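Local coordinates for protein capsid (Human calicivirus NLV/Boxer/2001/US, PDB 4RDK) that forms part of the norovirus capsid as its protruding domain, which here binds fucose- and galactose-containing glycans and so probably mediates attachment to host cells, at residues B[84-89]-B[152-157]. Numbering follows the deposited sequence.
Sequences YGVNLA and VKLEDN
V86 and V152 form an antiparallel hydrogen-bonded pair, V86 N reaching V152 O at 2.9 Å, with a weak return bond of 3.3 Å from V152 N to V86 O. One step on, G85 faces K153 in a non-hydrogen-bonded pair, their CA atoms 4.1 Å apart; G85 CA lies 3.1 Å from V152 O. Next, L154 N bonds Y84 O at 2.9 Å. Beyond this bond the direct ladder gives way to water, which accepts from Y84 N and donates to L154 O. On the face bearing V86 and L154, both methyls of L154 meet V86 CG2 at 3.8 Å; with CG1 anti to the backbone N (chi1 173°), CG2 is the branch that V86 turns to L154. L88 CD1 touches V152 CG1 more loosely. At the other end, the D156 carboxylate sets OD2 3.4 Å from Y84 CE2, obliquely to the ring, the two planes 45° apart. A second water donates to D156 OD2 and, over a longer bond, to Y84 OH, whose stronger partner is D161; D156 OD1 is held by N158 N. Strand 72-80 flanks 83-89 on its other edge, making this an inner pairing of an antiparallel sheet consistent with the barrel-like P2 subdomain of norovirus protruding domains, whose bound sugars lie elsewhere, a bound fucose about 12 Å from the D156 side chain.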
loop_
_atom_site.group_PDB
_atom_site.type_symbol
_atom_site.label_atom_id
_atom_site.label_comp_id
_atom_site.label_asym_id
_atom_site.label_seq_id
_atom_site.Cartn_x
_atom_site.Cartn_y
_atom_site.Cartn_z
ATOM N N TYR B 84 -29.261 2.756 -4.133
ATOM C CA TYR B 84 -28.222 2.489 -3.151
ATOM C C TYR B 84 -27.034 3.401 -3.389
ATOM O O TYR B 84 -26.793 3.847 -4.510
ATOM C CB TYR B 84 -27.771 1.027 -3.207
ATOM C CG TYR B 84 -28.854 0.038 -2.839
ATOM C CD1 TYR B 84 -28.921 -0.509 -1.563
ATOM C CD2 TYR B 84 -29.820 -0.332 -3.764
ATOM C CE1 TYR B 84 -29.918 -1.412 -1.224
ATOM C CE2 TYR B 84 -30.812 -1.225 -3.436
ATOM C CZ TYR B 84 -30.859 -1.764 -2.170
ATOM O OH TYR B 84 -31.860 -2.656 -1.866
ATOM N N GLY B 85 -26.287 3.676 -2.330
ATOM C CA GLY B 85 -25.142 4.560 -2.439
ATOM C C GLY B 85 -24.284 4.494 -1.199
ATOM O O GLY B 85 -24.591 3.756 -0.253
ATOM N N VAL B 86 -23.198 5.258 -1.210
ATOM C CA VAL B 86 -22.337 5.393 -0.040
ATOM C C VAL B 86 -22.213 6.865 0.315
ATOM O O VAL B 86 -21.956 7.703 -0.558
ATOM C CB VAL B 86 -20.924 4.812 -0.291
ATOM C CG1 VAL B 86 -20.002 5.121 0.881
ATOM C CG2 VAL B 86 -20.999 3.310 -0.505
ATOM N N ASN B 87 -22.426 7.178 1.590
ATOM C CA ASN B 87 -22.112 8.496 2.114
ATOM C C ASN B 87 -20.659 8.437 2.551
ATOM O O ASN B 87 -20.328 7.756 3.520
ATOM C CB ASN B 87 -23.026 8.841 3.288
ATOM C CG ASN B 87 -24.417 9.226 2.839
ATOM O OD1 ASN B 87 -24.576 9.972 1.872
ATOM N ND2 ASN B 87 -25.435 8.708 3.524
ATOM N N LEU B 88 -19.797 9.132 1.814
ATOM C CA LEU B 88 -18.354 8.970 1.945
ATOM C C LEU B 88 -17.743 9.640 3.169
ATOM O O LEU B 88 -18.247 10.651 3.658
ATOM C CB LEU B 88 -17.664 9.524 0.697
ATOM C CG LEU B 88 -17.968 8.775 -0.605
ATOM C CD1 LEU B 88 -17.485 9.591 -1.792
ATOM C CD2 LEU B 88 -17.341 7.382 -0.608
ATOM N N ALA B 89 -16.645 9.057 3.638
ATOM C CA ALA B 89 -15.794 9.644 4.671
ATOM C C ALA B 89 -14.342 9.484 4.234
ATOM O O ALA B 89 -14.064 8.833 3.219
ATOM C CB ALA B 89 -16.018 8.950 6.002
ATOM N N VAL B 152 -21.722 8.607 -3.728
ATOM C CA VAL B 152 -21.657 7.872 -4.990
ATOM C C VAL B 152 -22.756 6.819 -5.013
ATOM O O VAL B 152 -23.099 6.240 -3.981
ATOM C CB VAL B 152 -20.289 7.198 -5.222
ATOM C CG1 VAL B 152 -19.192 8.254 -5.353
ATOM C CG2 VAL B 152 -19.980 6.213 -4.102
ATOM N N LYS B 153 -23.317 6.591 -6.195
ATOM C CA LYS B 153 -24.306 5.540 -6.384
ATOM C C LYS B 153 -23.645 4.166 -6.492
ATOM O O LYS B 153 -22.603 4.013 -7.142
ATOM C CB LYS B 153 -25.136 5.819 -7.639
ATOM C CG LYS B 153 -26.102 4.699 -7.983
ATOM C CD LYS B 153 -26.915 5.019 -9.223
ATOM C CE LYS B 153 -27.878 3.883 -9.530
ATOM N NZ LYS B 153 -28.778 4.184 -10.671
ATOM N N LEU B 154 -24.246 3.180 -5.828
ATOM C CA LEU B 154 -23.854 1.779 -5.973
ATOM C C LEU B 154 -24.833 1.089 -6.903
ATOM O O LEU B 154 -26.040 1.295 -6.800
ATOM C CB LEU B 154 -23.891 1.055 -4.626
ATOM C CG LEU B 154 -23.051 1.586 -3.470
ATOM C CD1 LEU B 154 -23.010 0.581 -2.322
ATOM C CD2 LEU B 154 -21.660 1.918 -3.941
ATOM N N GLU B 155 -24.324 0.266 -7.812
ATOM C CA GLU B 155 -25.216 -0.531 -8.647
ATOM C C GLU B 155 -25.822 -1.645 -7.805
ATOM O O GLU B 155 -25.113 -2.361 -7.103
ATOM C CB GLU B 155 -24.467 -1.099 -9.849
ATOM C CG GLU B 155 -23.943 -0.019 -10.785
ATOM C CD GLU B 155 -25.051 0.858 -11.333
ATOM O OE1 GLU B 155 -25.969 0.318 -11.997
ATOM O OE2 GLU B 155 -25.013 2.082 -11.094
ATOM N N ASP B 156 -27.142 -1.793 -7.865
ATOM C CA ASP B 156 -27.801 -2.799 -7.047
ATOM C C ASP B 156 -27.528 -4.193 -7.598
ATOM O O ASP B 156 -27.954 -4.523 -8.703
ATOM C CB ASP B 156 -29.304 -2.532 -6.972
ATOM C CG ASP B 156 -30.019 -3.469 -6.012
ATOM O OD1 ASP B 156 -29.344 -4.251 -5.305
ATOM O OD2 ASP B 156 -31.265 -3.408 -5.957
ATOM N N ASN B 157 -26.810 -5.001 -6.820
ATOM C CA ASN B 157 -26.502 -6.374 -7.199
ATOM C C ASN B 157 -27.291 -7.389 -6.373
ATOM O O ASN B 157 -26.964 -8.579 -6.355
ATOM C CB ASN B 157 -24.998 -6.651 -7.094
ATOM C CG ASN B 157 -24.480 -6.491 -5.686
ATOM O OD1 ASN B 157 -25.252 -6.273 -4.754
ATOM N ND2 ASN B 157 -23.164 -6.601 -5.518
HETATM O O HOH W 1 -28.719 1.760 -6.796
HETATM O O HOH W 2 -32.755 -4.771 -4.236
#